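Local coordinates for protein cobalt-precorrin-5B C(1)-methyltransferase (Archaeoglobus fulgidus, PDB 1SR8) that probably methylates C-1 of cobalt-precorrin-5B with S-adenosyl-L-methionine to give cobalt-precorrin-6A, a step of the anaerobic route to adenosylcobalamin, at residues 106-120 against 151-163. Sequence-based numbering, arbitrary orientation.
Sequences FEAEVCETSGIFFGR and NFSGGVRISVPDG
E107 and S159 pair through two nearly straight backbone hydrogen bonds, E107 N to S159 O (2.7 Å, 178°) and S159 N to E107 O. Strand 155-159 thus fills the place between strand 105-111, antiparallel to it, and the parallel edge strand 115-118 of a mixed six-stranded sheet; helix 133-149 lies in the connection between the parallel pair. E109 with R157 and C111 with G155 continue the antiparallel side. Across the other flank F117 is gripped twice, its N by V156 O and its O by I158 N. Glycine suits position 155, since a CB there would run into the carbonyls of T113 and G115.

On the face with E107, R157 and S159, R120 reaches back over strand 155-159. Its CB leads to CG, set between the backbone N and carbonyl carbon (chi1 66°), which passes 4.0 Å from S159 CB; the chain then runs extended, NE lying near P161 CA. CZ follows, the guanidinium turning one face to S159 CB, 3.7 Å from R120 NH1. R120 NH2 touches P161 CG and meets E107 OE1 in a 2.5 Å salt bridge. R120 N and S159 OG share a water, and NH1 adds a weak bond to it. The extended E107 chain crosses P161, whose CG lies 3.3 Å from E107 CD. A glutamine at E107 would probably leave R120 and R88 without their shared countercharge and let the R120 guanidinium turn away from S159.

The opposite face, with A108, V156, I158 and F118, is apolar, packed on helices 44-57 and 133-149. V160 CG2 sits over the F106 ring, 3.9 Å from its centroid, while I158 CG2 meets the ring's edge; I116 CD1 presses tightly on V156 CG2. The chemistry is thus two-sided: apolar against the helices, more polar on the E107 face, where OE1 pairs with R120 and OE2 with R88 of strand 86-90.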
# COMPACT_ATOMS: atom_id res chain seq x y z
N PHE A 106 10.30 8.34 -9.38
CA PHE A 106 11.28 7.31 -9.04
C PHE A 106 12.12 7.06 -10.28
O PHE A 106 11.58 6.87 -11.37
CB PHE A 106 10.58 6.00 -8.64
CG PHE A 106 10.29 5.89 -7.17
CD1 PHE A 106 11.09 5.12 -6.35
CD2 PHE A 106 9.22 6.58 -6.61
CE1 PHE A 106 10.84 5.05 -4.98
CE2 PHE A 106 8.96 6.51 -5.25
CZ PHE A 106 9.77 5.74 -4.44
N GLU A 107 13.44 7.07 -10.12
CA GLU A 107 14.32 6.81 -11.24
C GLU A 107 15.12 5.55 -10.97
O GLU A 107 15.54 5.29 -9.84
CB GLU A 107 15.29 7.97 -11.47
CG GLU A 107 14.65 9.32 -11.67
CD GLU A 107 15.65 10.35 -12.19
OE1 GLU A 107 16.81 10.33 -11.72
OE2 GLU A 107 15.27 11.17 -13.05
N ALA A 108 15.31 4.76 -12.03
CA ALA A 108 16.07 3.51 -11.95
C ALA A 108 17.09 3.50 -13.07
O ALA A 108 16.77 3.79 -14.23
CB ALA A 108 15.14 2.31 -12.08
N GLU A 109 18.32 3.14 -12.73
CA GLU A 109 19.39 3.09 -13.71
C GLU A 109 20.13 1.76 -13.62
O GLU A 109 20.52 1.36 -12.53
CB GLU A 109 20.37 4.24 -13.43
CG GLU A 109 21.52 4.34 -14.41
CD GLU A 109 21.30 5.43 -15.44
OE1 GLU A 109 21.35 5.13 -16.65
OE2 GLU A 109 21.09 6.60 -15.02
N VAL A 110 20.30 1.09 -14.76
CA VAL A 110 21.02 -0.19 -14.78
C VAL A 110 22.49 0.12 -14.57
O VAL A 110 23.00 1.10 -15.11
CB VAL A 110 20.88 -0.95 -16.14
CG1 VAL A 110 19.43 -1.28 -16.42
CG2 VAL A 110 21.48 -0.13 -17.27
N CYS A 111 23.18 -0.69 -13.78
CA CYS A 111 24.59 -0.46 -13.54
C CYS A 111 25.38 -1.76 -13.72
O CYS A 111 24.79 -2.82 -13.91
CB CYS A 111 24.82 0.16 -12.15
SG CYS A 111 24.25 -0.74 -10.69
N GLU A 112 26.70 -1.66 -13.69
CA GLU A 112 27.56 -2.83 -13.86
C GLU A 112 27.52 -3.83 -12.71
O GLU A 112 27.40 -5.03 -12.93
CB GLU A 112 29.01 -2.39 -14.09
CG GLU A 112 29.22 -1.66 -15.39
CD GLU A 112 28.90 -2.53 -16.57
OE1 GLU A 112 29.64 -3.51 -16.80
OE2 GLU A 112 27.91 -2.25 -17.27
N THR A 113 27.63 -3.33 -11.49
CA THR A 113 27.62 -4.20 -10.33
C THR A 113 26.22 -4.77 -10.05
O THR A 113 25.27 -4.04 -9.79
CB THR A 113 28.17 -3.44 -9.11
OG1 THR A 113 27.79 -4.12 -7.90
CG2 THR A 113 27.66 -2.02 -9.11
N SER A 114 26.11 -6.09 -10.12
CA SER A 114 24.83 -6.78 -9.91
C SER A 114 24.20 -6.58 -8.53
O SER A 114 24.89 -6.63 -7.51
CB SER A 114 25.01 -8.27 -10.17
OG SER A 114 26.20 -8.72 -9.55
N GLY A 115 22.89 -6.36 -8.53
CA GLY A 115 22.17 -6.15 -7.28
C GLY A 115 21.20 -4.99 -7.38
O GLY A 115 21.01 -4.41 -8.45
N ILE A 116 20.59 -4.65 -6.24
CA ILE A 116 19.62 -3.56 -6.13
C ILE A 116 20.19 -2.51 -5.19
O ILE A 116 20.45 -2.79 -4.02
CB ILE A 116 18.27 -4.04 -5.54
CG1 ILE A 116 17.58 -5.01 -6.51
CG2 ILE A 116 17.39 -2.84 -5.21
CD1 ILE A 116 17.27 -4.40 -7.86
N PHE A 117 20.38 -1.29 -5.68
CA PHE A 117 20.95 -0.24 -4.86
C PHE A 117 20.03 0.97 -4.82
O PHE A 117 19.27 1.21 -5.76
CB PHE A 117 22.32 0.14 -5.41
CG PHE A 117 23.19 -1.06 -5.71
CD1 PHE A 117 23.73 -1.82 -4.67
CD2 PHE A 117 23.42 -1.46 -7.03
CE1 PHE A 117 24.48 -2.97 -4.95
CE2 PHE A 117 24.16 -2.61 -7.32
CZ PHE A 117 24.70 -3.36 -6.27
N PHE A 118 20.11 1.72 -3.73
CA PHE A 118 19.29 2.90 -3.53
C PHE A 118 20.15 4.16 -3.44
O PHE A 118 21.07 4.24 -2.62
CB PHE A 118 18.46 2.72 -2.26
CG PHE A 118 17.56 1.51 -2.32
CD1 PHE A 118 16.36 1.56 -3.01
CD2 PHE A 118 17.97 0.30 -1.76
CE1 PHE A 118 15.57 0.42 -3.16
CE2 PHE A 118 17.19 -0.85 -1.91
CZ PHE A 118 15.98 -0.79 -2.61
N GLY A 119 19.86 5.15 -4.29
CA GLY A 119 20.65 6.36 -4.29
C GLY A 119 20.05 7.58 -3.62
O GLY A 119 19.46 7.50 -2.55
N ARG A 120 20.23 8.73 -4.26
CA ARG A 120 19.74 10.00 -3.74
C ARG A 120 18.23 10.02 -3.58
O ARG A 120 17.50 9.43 -4.38
CB ARG A 120 20.15 11.14 -4.68
CG ARG A 120 19.48 11.07 -6.05
CD ARG A 120 19.69 12.34 -6.86
NE ARG A 120 18.93 12.31 -8.11
CZ ARG A 120 19.09 11.40 -9.07
NH1 ARG A 120 20.00 10.43 -8.94
NH2 ARG A 120 18.35 11.46 -10.17
N ASN A 151 17.46 -11.65 -19.71
CA ASN A 151 18.82 -12.14 -19.61
C ASN A 151 19.80 -11.05 -19.19
O ASN A 151 20.82 -10.81 -19.83
CB ASN A 151 19.24 -12.75 -20.95
CG ASN A 151 20.16 -13.94 -20.78
OD1 ASN A 151 21.36 -13.78 -20.51
ND2 ASN A 151 19.60 -15.15 -20.91
N PHE A 152 19.45 -10.39 -18.09
CA PHE A 152 20.23 -9.31 -17.52
C PHE A 152 21.12 -9.86 -16.40
O PHE A 152 20.69 -10.73 -15.64
CB PHE A 152 19.27 -8.25 -16.97
CG PHE A 152 19.94 -7.06 -16.37
CD1 PHE A 152 20.62 -6.15 -17.17
CD2 PHE A 152 19.86 -6.83 -15.00
CE1 PHE A 152 21.22 -5.01 -16.61
CE2 PHE A 152 20.46 -5.70 -14.43
CZ PHE A 152 21.13 -4.79 -15.24
N SER A 153 22.34 -9.36 -16.29
CA SER A 153 23.25 -9.82 -15.24
C SER A 153 23.81 -8.69 -14.39
O SER A 153 24.52 -8.94 -13.42
CB SER A 153 24.40 -10.63 -15.85
OG SER A 153 25.11 -9.87 -16.81
N GLY A 154 23.49 -7.45 -14.75
CA GLY A 154 23.97 -6.32 -13.98
C GLY A 154 23.08 -6.02 -12.79
O GLY A 154 22.51 -6.93 -12.19
N GLY A 155 22.97 -4.74 -12.43
CA GLY A 155 22.13 -4.35 -11.31
C GLY A 155 21.41 -3.05 -11.61
O GLY A 155 21.50 -2.54 -12.73
N VAL A 156 20.69 -2.51 -10.64
CA VAL A 156 20.00 -1.24 -10.85
C VAL A 156 20.07 -0.39 -9.60
O VAL A 156 20.06 -0.91 -8.48
CB VAL A 156 18.49 -1.41 -11.23
CG1 VAL A 156 18.33 -2.44 -12.35
CG2 VAL A 156 17.70 -1.81 -10.02
N ARG A 157 20.18 0.92 -9.78
CA ARG A 157 20.20 1.83 -8.65
C ARG A 157 18.88 2.59 -8.76
O ARG A 157 18.56 3.15 -9.81
CB ARG A 157 21.40 2.79 -8.70
CG ARG A 157 21.38 3.88 -7.63
CD ARG A 157 22.80 4.37 -7.28
NE ARG A 157 23.65 4.44 -8.47
CZ ARG A 157 23.37 5.18 -9.54
NH1 ARG A 157 22.27 5.94 -9.56
NH2 ARG A 157 24.16 5.14 -10.60
N ILE A 158 18.12 2.58 -7.67
CA ILE A 158 16.83 3.26 -7.62
C ILE A 158 16.99 4.57 -6.85
O ILE A 158 17.53 4.58 -5.74
CB ILE A 158 15.78 2.36 -6.92
CG1 ILE A 158 15.63 1.04 -7.69
CG2 ILE A 158 14.45 3.11 -6.80
CD1 ILE A 158 14.78 0.00 -6.99
N SER A 159 16.55 5.67 -7.46
CA SER A 159 16.67 6.99 -6.83
C SER A 159 15.38 7.79 -6.88
O SER A 159 14.50 7.53 -7.70
CB SER A 159 17.77 7.82 -7.51
OG SER A 159 19.03 7.17 -7.42
N VAL A 160 15.30 8.79 -6.01
CA VAL A 160 14.15 9.68 -5.94
C VAL A 160 14.66 11.13 -5.98
O VAL A 160 15.00 11.72 -4.95
CB VAL A 160 13.36 9.42 -4.64
CG1 VAL A 160 12.06 10.20 -4.65
CG2 VAL A 160 13.09 7.93 -4.50
N PRO A 161 14.73 11.72 -7.18
CA PRO A 161 15.19 13.09 -7.43
C PRO A 161 14.76 14.15 -6.42
O PRO A 161 15.59 14.97 -5.99
CB PRO A 161 14.68 13.37 -8.83
CG PRO A 161 14.82 12.03 -9.49
CD PRO A 161 14.28 11.09 -8.44
N ASP A 162 13.49 14.16 -6.03
CA ASP A 162 13.01 15.16 -5.08
C ASP A 162 12.75 14.55 -3.72
O ASP A 162 12.04 15.12 -2.89
CB ASP A 162 11.71 15.81 -5.57
CG ASP A 162 11.87 16.49 -6.91
OD1 ASP A 162 12.79 17.33 -7.07
OD2 ASP A 162 11.06 16.19 -7.81
N GLY A 163 13.34 13.38 -3.49
CA GLY A 163 13.13 12.70 -2.24
C GLY A 163 13.59 13.43 -1.00
O GLY A 163 12.89 13.46 0.01
O HOH W 1 21.62 8.60 -7.12